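PDB 2WNE: putative laminarinase from Phanerochaete chrysosporium, which probably hydrolyses the glycosidic bonds of beta-glucans such as laminarin. Local coordinates for residues A[99-104]-A[118-123]; A[128-133]-A[226-231]. The protein carries 1 engineered substitution. All coordinates share one frame; numbering follows the deposited sequence.

Contact 1: A[99-104]-A[118-123]; sequences WPAAWE and IIEGVN. With GLC (alpha-D-glucopyranose), chain B; BGC (beta-D-glucopyranose), chain C; BGC (beta-D-glucopyranose), chain D.
Trp-99 and Glu-120 run side by side toward the same bound sugars because each sends CG anti to its amide nitrogen (chi1 176° and -158°), and the glutamate then stays extended. Their ends are joined by a hydrogen bond from Trp-99 NE1 to Glu-120 OE2, 3.0 Å, lying in the indole plane and reaching the oxygen on its anti side. The same OE2 takes two sugar hydroxyls, O3 of the chain C beta-glucose at 2.6 Å and O6 of the alpha-glucose at 2.7 Å, while Glu-120 OE1 accepts a hydrogen bond from O4 of the chain C sugar. A carboxylate suits this place: three donors converge on OE2 and, with the bond at OE1, hold the group against turning. Val-122 lays CG1 over the five-membered ring of Trp-99, 3.9 Å from its centroid, a CH-pi contact. Small Ala-101 lets the alpha-glucose settle, its CB 3.4 Å from sugar C6, and Trp-103, its NE1 tied to Asn-250, has sugar C5 over the centre of one ring face. The antiparallel backbone carries a classic beta bulge, in which Ala-102 O accepts from both Ile-118 N (2.9 Å) and Ile-119 N (3.0 Å). A bulged strand presenting Glu-120 to sugars is consistent with the family 16 substrate cleft. On the opposite face, Ala-102 meets Ile-119. Strand 98-105 lies between strands 115-120 and 246-253, with helix 255-258 against Trp-99 and Val-122.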
ATOM      1  N   TRP A  99      -6.974   0.487   7.663  1.00  5.97           N
ATOM      2  CA  TRP A  99      -6.657  -0.353   6.509  1.00  5.31           C
ATOM      3  C   TRP A  99      -5.921   0.518   5.488  1.00  5.22           C
ATOM      4  O   TRP A  99      -6.524   1.040   4.556  1.00  4.46           O
ATOM      5  CB  TRP A  99      -7.922  -1.039   5.977  1.00  4.53           C
ATOM      6  CG  TRP A  99      -7.776  -1.882   4.728  1.00  4.41           C
ATOM      7  CD1 TRP A  99      -6.609  -2.255   4.089  1.00  3.70           C
ATOM      8  CD2 TRP A  99      -8.850  -2.456   3.966  1.00  3.98           C
ATOM      9  NE1 TRP A  99      -6.904  -3.021   2.980  1.00  3.82           N
ATOM     10  CE2 TRP A  99      -8.269  -3.152   2.876  1.00  3.82           C
ATOM     11  CE3 TRP A  99     -10.252  -2.440   4.090  1.00  4.16           C
ATOM     12  CZ2 TRP A  99      -9.049  -3.830   1.916  1.00  4.62           C
ATOM     13  CZ3 TRP A  99     -11.026  -3.130   3.140  1.00  4.17           C
ATOM     14  CH2 TRP A  99     -10.424  -3.798   2.068  1.00  3.80           C
ATOM     15  N   PRO A 100      -4.588   0.689   5.689  1.00  5.28           N
ATOM     16  CA  PRO A 100      -3.778   1.489   4.763  1.00  4.52           C
ATOM     17  C   PRO A 100      -3.217   0.643   3.632  1.00  4.96           C
ATOM     18  O   PRO A 100      -3.013  -0.553   3.814  1.00  4.11           O
ATOM     19  CB  PRO A 100      -2.629   1.980   5.636  1.00  3.75           C
ATOM     20  CG  PRO A 100      -2.467   0.878   6.739  1.00  5.52           C
ATOM     21  CD  PRO A 100      -3.790   0.118   6.803  1.00  5.00           C
ATOM     22  N   ALA A 101      -2.942   1.269   2.490  1.00  4.64           N
ATOM     23  CA  ALA A 101      -2.265   0.582   1.406  1.00  5.69           C
ATOM     24  C   ALA A 101      -1.438   1.539   0.561  1.00  5.67           C
ATOM     25  O   ALA A 101      -1.806   2.708   0.421  1.00  5.48           O
ATOM     26  CB  ALA A 101      -3.289  -0.180   0.495  1.00  5.23           C
ATOM     27  N   ALA A 102      -0.303   1.027   0.061  1.00  5.68           N
ATOM     28  CA  ALA A 102       0.455   1.597  -1.062  1.00  5.96           C
ATOM     29  C   ALA A 102       0.435   0.509  -2.138  1.00  6.41           C
ATOM     30  O   ALA A 102       0.880  -0.617  -1.902  1.00  6.62           O
ATOM     31  CB  ALA A 102       1.880   1.901  -0.675  1.00  5.72           C
ATOM     32  N   TRP A 103      -0.115   0.851  -3.300  1.00  6.50           N
ATOM     33  CA  TRP A 103      -0.444  -0.129  -4.315  1.00  5.89           C
ATOM     34  C   TRP A 103      -0.502   0.430  -5.741  1.00  6.44           C
ATOM     35  O   TRP A 103      -0.359   1.626  -5.951  1.00  7.10           O
ATOM     36  CB  TRP A 103      -1.740  -0.864  -3.934  1.00  5.33           C
ATOM     37  CG  TRP A 103      -3.005  -0.016  -3.776  1.00  4.38           C
ATOM     38  CD1 TRP A 103      -3.202   1.030  -2.909  1.00  4.87           C
ATOM     39  CD2 TRP A 103      -4.240  -0.197  -4.474  1.00  4.95           C
ATOM     40  NE1 TRP A 103      -4.476   1.515  -3.033  1.00  4.05           N
ATOM     41  CE2 TRP A 103      -5.142   0.780  -3.985  1.00  4.87           C
ATOM     42  CE3 TRP A 103      -4.689  -1.115  -5.451  1.00  6.46           C
ATOM     43  CZ2 TRP A 103      -6.470   0.884  -4.449  1.00  4.14           C
ATOM     44  CZ3 TRP A 103      -6.038  -1.022  -5.904  1.00  4.13           C
ATOM     45  CH2 TRP A 103      -6.900  -0.032  -5.404  1.00  4.92           C
ATOM     46  N   GLU A 104      -0.676  -0.453  -6.725  1.00  7.57           N
ATOM     47  CA  GLU A 104      -0.813  -0.031  -8.122  1.00  8.58           C
ATOM     48  C   GLU A 104      -2.018  -0.726  -8.725  1.00  9.35           C
ATOM     49  O   GLU A 104      -2.276  -1.863  -8.390  1.00  8.62           O
ATOM     50  CB  GLU A 104       0.443  -0.362  -8.945  1.00  7.30           C
ATOM     51  CG  GLU A 104       1.620   0.543  -8.634  1.00  8.28           C
ATOM     52  CD  GLU A 104       2.831   0.270  -9.505  1.00  9.52           C
ATOM     53  OE1 GLU A 104       2.725  -0.591 -10.430  1.00  6.13           O
ATOM     54  OE2 GLU A 104       3.891   0.921  -9.255  1.00  8.93           O
ATOM     55  N   ILE A 118       1.781  -3.368  -2.412  1.00  7.53           N
ATOM     56  CA  ILE A 118       3.181  -3.325  -1.977  1.00  7.55           C
ATOM     57  C   ILE A 118       3.213  -3.241  -0.440  1.00  6.89           C
ATOM     58  O   ILE A 118       3.974  -3.927   0.230  1.00  5.87           O
ATOM     59  CB  ILE A 118       3.911  -2.110  -2.693  1.00  7.69           C
ATOM     60  CG1 ILE A 118       3.792  -2.274  -4.224  1.00  7.58           C
ATOM     61  CG2 ILE A 118       5.392  -2.001  -2.268  1.00  8.31           C
ATOM     62  CD1 ILE A 118       3.977  -1.003  -5.081  1.00  6.84           C
ATOM     63  N   ILE A 119       2.354  -2.380   0.101  1.00  6.63           N
ATOM     64  CA  ILE A 119       2.131  -2.261   1.521  1.00  6.24           C
ATOM     65  C   ILE A 119       0.621  -2.390   1.754  1.00  6.45           C
ATOM     66  O   ILE A 119      -0.194  -1.697   1.129  1.00  6.40           O
ATOM     67  CB  ILE A 119       2.646  -0.897   2.056  1.00  6.87           C
ATOM     68  CG1 ILE A 119       4.101  -0.655   1.612  1.00  7.18           C
ATOM     69  CG2 ILE A 119       2.422  -0.779   3.616  1.00  7.50           C
ATOM     70  CD1 ILE A 119       4.602   0.808   1.821  1.00  6.59           C
ATOM     71  N   GLU A 120       0.242  -3.310   2.632  1.00  5.89           N
ATOM     72  CA  GLU A 120      -1.156  -3.459   2.988  1.00  5.79           C
ATOM     73  C   GLU A 120      -1.291  -4.325   4.230  1.00  6.15           C
ATOM     74  O   GLU A 120      -0.549  -5.297   4.419  1.00  6.34           O
ATOM     75  CB  GLU A 120      -1.951  -4.105   1.852  1.00  5.04           C
ATOM     76  CG  GLU A 120      -3.455  -3.823   1.927  1.00  4.29           C
ATOM     77  CD  GLU A 120      -4.260  -4.702   0.975  1.00  5.14           C
ATOM     78  OE1 GLU A 120      -3.670  -5.616   0.350  1.00  7.08           O
ATOM     79  OE2 GLU A 120      -5.473  -4.480   0.837  1.00  3.76           O
ATOM     80  N   GLY A 121      -2.249  -3.952   5.065  1.00  6.35           N
ATOM     81  CA  GLY A 121      -2.695  -4.810   6.167  1.00  6.73           C
ATOM     82  C   GLY A 121      -3.918  -4.205   6.804  1.00  6.57           C
ATOM     83  O   GLY A 121      -4.452  -3.205   6.307  1.00  7.31           O
ATOM     84  N   VAL A 122      -4.340  -4.782   7.919  1.00  6.76           N
ATOM     85  CA  VAL A 122      -5.531  -4.323   8.643  1.00  7.34           C
ATOM     86  C   VAL A 122      -5.303  -4.404  10.146  1.00  8.00           C
ATOM     87  O   VAL A 122      -4.590  -5.301  10.615  1.00  7.79           O
ATOM     88  CB  VAL A 122      -6.803  -5.148   8.267  1.00  7.40           C
ATOM     89  CG1 VAL A 122      -7.214  -4.854   6.805  1.00  6.94           C
ATOM     90  CG2 VAL A 122      -6.591  -6.695   8.512  1.00  6.48           C
ATOM     91  N   ASN A 123      -5.888  -3.456  10.893  1.00  8.41           N
ATOM     92  CA  ASN A 123      -6.030  -3.604  12.350  1.00  9.30           C
ATOM     93  C   ASN A 123      -4.705  -3.881  13.063  1.00  9.75           C
ATOM     94  O   ASN A 123      -4.657  -4.665  14.013  1.00  9.63           O
ATOM     95  CB  ASN A 123      -7.076  -4.726  12.659  1.00  8.77           C
ATOM     96  CG  ASN A 123      -8.438  -4.425  12.041  1.00  9.42           C
ATOM     97  OD1 ASN A 123      -8.884  -3.257  12.052  1.00  7.14           O
ATOM     98  ND2 ASN A 123      -9.097  -5.448  11.474  1.00  7.02           N
TER
HETATM   99  C1  GLC B   1      -6.538  -4.341  -2.890  1.00 17.68           C
HETATM  100  C2  GLC B   1      -7.889  -4.323  -3.642  1.00 17.69           C
HETATM  101  C3  GLC B   1      -8.489  -2.913  -3.624  1.00 16.02           C
HETATM  102  C4  GLC B   1      -8.123  -2.152  -2.342  1.00 13.88           C
HETATM  103  C5  GLC B   1      -6.606  -1.937  -2.310  1.00 14.62           C
HETATM  104  C6  GLC B   1      -6.070  -1.188  -1.090  1.00 11.21           C
HETATM  105  O1  GLC B   1      -5.650  -5.241  -3.510  1.00 23.21           O
HETATM  106  O2  GLC B   1      -7.844  -4.894  -4.941  1.00 15.85           O
HETATM  107  O3  GLC B   1      -9.879  -3.021  -3.713  1.00 17.82           O
HETATM  108  O4  GLC B   1      -8.739  -0.879  -2.362  1.00 14.44           O
HETATM  109  O5  GLC B   1      -5.868  -3.129  -2.516  1.00 16.10           O
HETATM  110  O6  GLC B   1      -6.228  -1.971   0.095  1.00 10.94           O
HETATM  111  C2  BGC C   7      -8.809  -7.057   0.033  1.00 16.78           C
HETATM  112  C3  BGC C   7      -7.494  -6.867  -0.716  1.00 15.81           C
HETATM  113  C4  BGC C   7      -6.312  -7.621  -0.105  1.00 16.39           C
HETATM  114  C5  BGC C   7      -6.709  -9.066   0.185  1.00 17.63           C
HETATM  115  C6  BGC C   7      -5.604  -9.793   0.956  1.00 17.93           C
HETATM  116  C1  BGC C   7      -9.065  -8.530   0.302  1.00 18.98           C
HETATM  117  O2  BGC C   7      -9.862  -6.539  -0.742  1.00 18.35           O
HETATM  118  O3  BGC C   7      -7.186  -5.506  -0.755  1.00 11.86           O
HETATM  119  O4  BGC C   7      -5.200  -7.572  -0.975  1.00 12.91           O
HETATM  120  O5  BGC C   7      -7.921  -9.091   0.938  1.00 18.63           O
HETATM  121  O6  BGC C   7      -5.997 -11.134   1.167  1.00 20.12           O
HETATM  122  C2  BGC D   2     -11.853  -3.165  -4.989  1.00 19.01           C
HETATM  123  C3  BGC D   2     -12.523  -3.002  -6.362  1.00 21.69           C
HETATM  124  C4  BGC D   2     -12.072  -1.737  -7.098  1.00 20.16           C
HETATM  125  C5  BGC D   2     -10.540  -1.603  -7.062  1.00 19.06           C
HETATM  126  C6  BGC D   2     -10.006  -0.334  -7.747  1.00 18.95           C
HETATM  127  C1  BGC D   2     -10.351  -2.936  -5.073  1.00 18.26           C
HETATM  128  O2  BGC D   2     -12.131  -4.422  -4.403  1.00 16.40           O
HETATM  129  O3  BGC D   2     -13.906  -2.860  -6.179  1.00 27.11           O
HETATM  130  O4  BGC D   2     -12.585  -1.800  -8.413  1.00 19.51           O
HETATM  131  O5  BGC D   2     -10.092  -1.687  -5.708  1.00 20.11           O
HETATM  132  O6  BGC D   2     -10.398   0.856  -7.090  1.00 15.70           O

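Contact 2: A[128-133]-A[226-231]; sequences NAMTLH and TPTAFF. With BGC (beta-D-glucopyranose), chain C; GLC (alpha-D-glucopyranose), chain B.
The ring of Phe-231 takes Leu-132 over one face, CG standing 3.8 Å from the centroid and only 14° off the normal, a CH-pi contact; at its edge lies Met-130 O, 3.3 Å from Phe-231 CZ and near the ring plane. With chi1 at -58°, CG of Phe-231 is anti to the carbonyl carbon, and this turns the ring toward strand 129-133, where Phe-231 and Leu-132 overlap flank to flank while running opposite ways. Phenylalanine fits because one flat group offers a broad face to a branched leucine and a C-H edge to a carbonyl; an alanine here would probably open a gap beside Leu-132 and leave the Met-130 carbonyl without that edge. Further along, Met-130 CB rests on Ala-229 CB at 3.8 Å, a small residue that lets the chains come close. The bent methionine lies across Thr-228, its CE touching CG2 at 4.0 Å, while Thr-228 OG1 bonds to Phe-200 N. From the other side of strand 129-133, His-133 serves the sugars: NE2 donates to O4 of the chain C beta-glucose, 2.8 Å away near the imidazole plane, and the alpha-glucose O2 sits over one ring face. No hydrogen bond joins the two strand segments, whose axes approach to 8.3 Å at 15°. Face-to-face packing of two sheets through apolar side chains is characteristic of the interior of the beta-sandwich jelly roll of family 16.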
ATOM      1  N   ASN A 128       3.472  -7.379   6.952  1.00  7.12           N
ATOM      2  CA  ASN A 128       2.976  -6.867   5.684  1.00  5.74           C
ATOM      3  C   ASN A 128       2.556  -8.004   4.740  1.00  6.44           C
ATOM      4  O   ASN A 128       3.180  -9.092   4.732  1.00  6.82           O
ATOM      5  CB  ASN A 128       4.074  -6.050   5.008  1.00  6.04           C
ATOM      6  CG  ASN A 128       3.556  -5.219   3.830  1.00  4.65           C
ATOM      7  OD1 ASN A 128       2.632  -4.445   3.987  1.00  2.39           O
ATOM      8  ND2 ASN A 128       4.171  -5.378   2.654  1.00  2.61           N
ATOM      9  N   ALA A 129       1.511  -7.737   3.959  1.00  5.60           N
ATOM     10  CA  ALA A 129       1.087  -8.591   2.849  1.00  5.47           C
ATOM     11  C   ALA A 129       1.323  -7.870   1.508  1.00  5.53           C
ATOM     12  O   ALA A 129       1.025  -6.654   1.352  1.00  5.70           O
ATOM     13  CB  ALA A 129      -0.411  -9.023   3.012  1.00  4.38           C
ATOM     14  N   MET A 130       1.921  -8.619   0.578  1.00  5.24           N
ATOM     15  CA  MET A 130       2.124  -8.233  -0.826  1.00  5.37           C
ATOM     16  C   MET A 130       1.292  -9.185  -1.700  1.00  5.17           C
ATOM     17  O   MET A 130       1.496 -10.400  -1.664  1.00  5.29           O
ATOM     18  CB  MET A 130       3.627  -8.270  -1.178  1.00  4.37           C
ATOM     19  CG  MET A 130       4.394  -7.231  -0.386  1.00  4.97           C
ATOM     20  SD  MET A 130       5.940  -7.735   0.408  1.00  6.61           S
ATOM     21  CE  MET A 130       5.406  -9.045   1.555  1.00  2.31           C
ATOM     22  N   THR A 131       0.336  -8.623  -2.449  1.00  5.86           N
ATOM     23  CA  THR A 131      -0.742  -9.385  -3.086  1.00  6.59           C
ATOM     24  C   THR A 131      -1.054  -8.875  -4.490  1.00  7.05           C
ATOM     25  O   THR A 131      -1.086  -7.660  -4.731  1.00  6.63           O
ATOM     26  CB  THR A 131      -2.065  -9.337  -2.230  1.00  6.44           C
ATOM     27  OG1 THR A 131      -1.740  -9.503  -0.853  1.00  6.64           O
ATOM     28  CG2 THR A 131      -3.077 -10.458  -2.653  1.00  7.03           C
ATOM     29  N   LEU A 132      -1.271  -9.816  -5.408  1.00  7.58           N
ATOM     30  CA  LEU A 132      -1.788  -9.495  -6.747  1.00  7.21           C
ATOM     31  C   LEU A 132      -3.244  -9.899  -6.812  1.00  7.70           C
ATOM     32  O   LEU A 132      -3.635 -10.928  -6.235  1.00  7.89           O
ATOM     33  CB  LEU A 132      -1.047 -10.244  -7.858  1.00  6.40           C
ATOM     34  CG  LEU A 132       0.482 -10.295  -7.942  1.00  7.02           C
ATOM     35  CD1 LEU A 132       0.871 -10.958  -9.281  1.00  4.19           C
ATOM     36  CD2 LEU A 132       1.079  -8.903  -7.800  1.00  4.54           C
ATOM     37  N   HIS A 133      -4.047  -9.070  -7.485  1.00  8.06           N
ATOM     38  CA  HIS A 133      -5.407  -9.446  -7.869  1.00  8.74           C
ATOM     39  C   HIS A 133      -5.510  -9.365  -9.371  1.00  9.17           C
ATOM     40  O   HIS A 133      -5.155  -8.331  -9.972  1.00  9.91           O
ATOM     41  CB  HIS A 133      -6.434  -8.504  -7.215  1.00  9.07           C
ATOM     42  CG  HIS A 133      -6.416  -8.550  -5.721  1.00 10.10           C
ATOM     43  ND1 HIS A 133      -7.391  -9.187  -4.986  1.00 13.48           N
ATOM     44  CD2 HIS A 133      -5.530  -8.052  -4.827  1.00 11.19           C
ATOM     45  CE1 HIS A 133      -7.109  -9.074  -3.698  1.00 12.90           C
ATOM     46  NE2 HIS A 133      -5.990  -8.384  -3.576  1.00 13.41           N
ATOM     47  N   THR A 226      17.658 -11.325  -2.596  1.00  8.88           N
ATOM     48  CA  THR A 226      16.429 -12.074  -2.846  1.00  7.61           C
ATOM     49  C   THR A 226      15.219 -11.164  -2.513  1.00  6.98           C
ATOM     50  O   THR A 226      15.237 -10.452  -1.505  1.00  6.44           O
ATOM     51  CB  THR A 226      16.415 -13.384  -1.970  1.00  7.98           C
ATOM     52  OG1 THR A 226      17.556 -14.196  -2.293  1.00  7.16           O
ATOM     53  CG2 THR A 226      15.111 -14.217  -2.168  1.00  5.68           C
ATOM     54  N   PRO A 227      14.182 -11.158  -3.372  1.00  6.42           N
ATOM     55  CA  PRO A 227      13.001 -10.358  -3.023  1.00  6.03           C
ATOM     56  C   PRO A 227      12.237 -10.872  -1.798  1.00  6.12           C
ATOM     57  O   PRO A 227      12.315 -12.046  -1.448  1.00  5.24           O
ATOM     58  CB  PRO A 227      12.140 -10.437  -4.286  1.00  5.61           C
ATOM     59  CG  PRO A 227      12.544 -11.771  -4.931  1.00  7.39           C
ATOM     60  CD  PRO A 227      14.046 -11.804  -4.691  1.00  6.20           C
ATOM     61  N   THR A 228      11.521  -9.975  -1.124  1.00  6.47           N
ATOM     62  CA  THR A 228      10.605 -10.381  -0.058  1.00  5.92           C
ATOM     63  C   THR A 228       9.425 -11.199  -0.634  1.00  5.71           C
ATOM     64  O   THR A 228       9.071 -12.272  -0.109  1.00  5.71           O
ATOM     65  CB  THR A 228      10.140  -9.158   0.777  1.00  5.65           C
ATOM     66  OG1 THR A 228      11.294  -8.466   1.248  1.00  6.09           O
ATOM     67  CG2 THR A 228       9.297  -9.585   2.008  1.00  5.25           C
ATOM     68  N   ALA A 229       8.835 -10.689  -1.706  1.00  5.57           N
ATOM     69  CA  ALA A 229       7.767 -11.371  -2.441  1.00  5.45           C
ATOM     70  C   ALA A 229       8.143 -11.519  -3.922  1.00  5.66           C
ATOM     71  O   ALA A 229       8.719 -10.596  -4.534  1.00  5.74           O
ATOM     72  CB  ALA A 229       6.427 -10.603  -2.274  1.00  4.99           C
ATOM     73  N   PHE A 230       7.828 -12.684  -4.481  1.00  5.50           N
ATOM     74  CA  PHE A 230       8.173 -13.041  -5.854  1.00  5.87           C
ATOM     75  C   PHE A 230       6.900 -13.597  -6.490  1.00  6.25           C
ATOM     76  O   PHE A 230       6.269 -14.501  -5.939  1.00  6.89           O
ATOM     77  CB  PHE A 230       9.296 -14.094  -5.890  1.00  5.60           C
ATOM     78  CG  PHE A 230       9.801 -14.446  -7.292  1.00  6.80           C
ATOM     79  CD1 PHE A 230      10.416 -15.684  -7.526  1.00  6.10           C
ATOM     80  CD2 PHE A 230       9.676 -13.554  -8.362  1.00  5.72           C
ATOM     81  CE1 PHE A 230      10.928 -16.025  -8.784  1.00  8.25           C
ATOM     82  CE2 PHE A 230      10.160 -13.889  -9.642  1.00  5.93           C
ATOM     83  CZ  PHE A 230      10.804 -15.120  -9.851  1.00  8.01           C
ATOM     84  N   PHE A 231       6.502 -12.994  -7.609  1.00  6.29           N
ATOM     85  CA  PHE A 231       5.363 -13.465  -8.416  1.00  5.73           C
ATOM     86  C   PHE A 231       5.885 -13.763  -9.816  1.00  5.79           C
ATOM     87  O   PHE A 231       5.839 -12.914 -10.703  1.00  5.84           O
ATOM     88  CB  PHE A 231       4.210 -12.441  -8.443  1.00  5.24           C
ATOM     89  CG  PHE A 231       3.683 -12.086  -7.069  1.00  3.76           C
ATOM     90  CD1 PHE A 231       4.182 -10.974  -6.383  1.00  4.32           C
ATOM     91  CD2 PHE A 231       2.710 -12.886  -6.449  1.00  3.38           C
ATOM     92  CE1 PHE A 231       3.726 -10.644  -5.094  1.00  6.40           C
ATOM     93  CE2 PHE A 231       2.243 -12.572  -5.166  1.00  6.08           C
ATOM     94  CZ  PHE A 231       2.750 -11.444  -4.480  1.00  5.96           C
TER
HETATM   95  C2  BGC C   7      -8.809  -7.057   0.033  1.00 16.78           C
HETATM   96  C3  BGC C   7      -7.494  -6.867  -0.716  1.00 15.81           C
HETATM   97  C4  BGC C   7      -6.312  -7.621  -0.105  1.00 16.39           C
HETATM   98  C5  BGC C   7      -6.709  -9.066   0.185  1.00 17.63           C
HETATM   99  C6  BGC C   7      -5.604  -9.793   0.956  1.00 17.93           C
HETATM  100  C1  BGC C   7      -9.065  -8.530   0.302  1.00 18.98           C
HETATM  101  O2  BGC C   7      -9.862  -6.539  -0.742  1.00 18.35           O
HETATM  102  O3  BGC C   7      -7.186  -5.506  -0.755  1.00 11.86           O
HETATM  103  O4  BGC C   7      -5.200  -7.572  -0.975  1.00 12.91           O
HETATM  104  O5  BGC C   7      -7.921  -9.091   0.938  1.00 18.63           O
HETATM  105  O6  BGC C   7      -5.997 -11.134   1.167  1.00 20.12           O
HETATM  106  C1  GLC B   1      -6.538  -4.341  -2.890  1.00 17.68           C
HETATM  107  C2  GLC B   1      -7.889  -4.323  -3.642  1.00 17.69           C
HETATM  108  C3  GLC B   1      -8.489  -2.913  -3.624  1.00 16.02           C
HETATM  109  C4  GLC B   1      -8.123  -2.152  -2.342  1.00 13.88           C
HETATM  110  C5  GLC B   1      -6.606  -1.937  -2.310  1.00 14.62           C
HETATM  111  C6  GLC B   1      -6.070  -1.188  -1.090  1.00 11.21           C
HETATM  112  O1  GLC B   1      -5.650  -5.241  -3.510  1.00 23.21           O
HETATM  113  O2  GLC B   1      -7.844  -4.894  -4.941  1.00 15.85           O
HETATM  114  O3  GLC B   1      -9.879  -3.021  -3.713  1.00 17.82           O
HETATM  115  O4  GLC B   1      -8.739  -0.879  -2.362  1.00 14.44           O
HETATM  116  O5  GLC B   1      -5.868  -3.129  -2.516  1.00 16.10           O
HETATM  117  O6  GLC B   1      -6.228  -1.971   0.095  1.00 10.94           O

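Both contacts are buried, but contact 1 lies about 3 Å from the centre of the chain and contact 2 about 12 Å, measured centre to centre. Contact 1 joins neighbouring strands within one sheet, so backbone bonds and polar groups facing the sugars dominate; contact 2 spans two sheets and relies on apolar side chains. They meet through adjacent strands 115-120 and 129-133, where the Asn-128 side chain probably hydrogen-bonds by ND2 to Ile-118 O and by OD1 to Glu-120 N, the backbone positions flanking Ile-119. The mixed sheet therefore shows two characters: Glu-120 and His-133 reach the same sugar, whereas Ile-119, Met-130 and Leu-132 pack toward the other sheet.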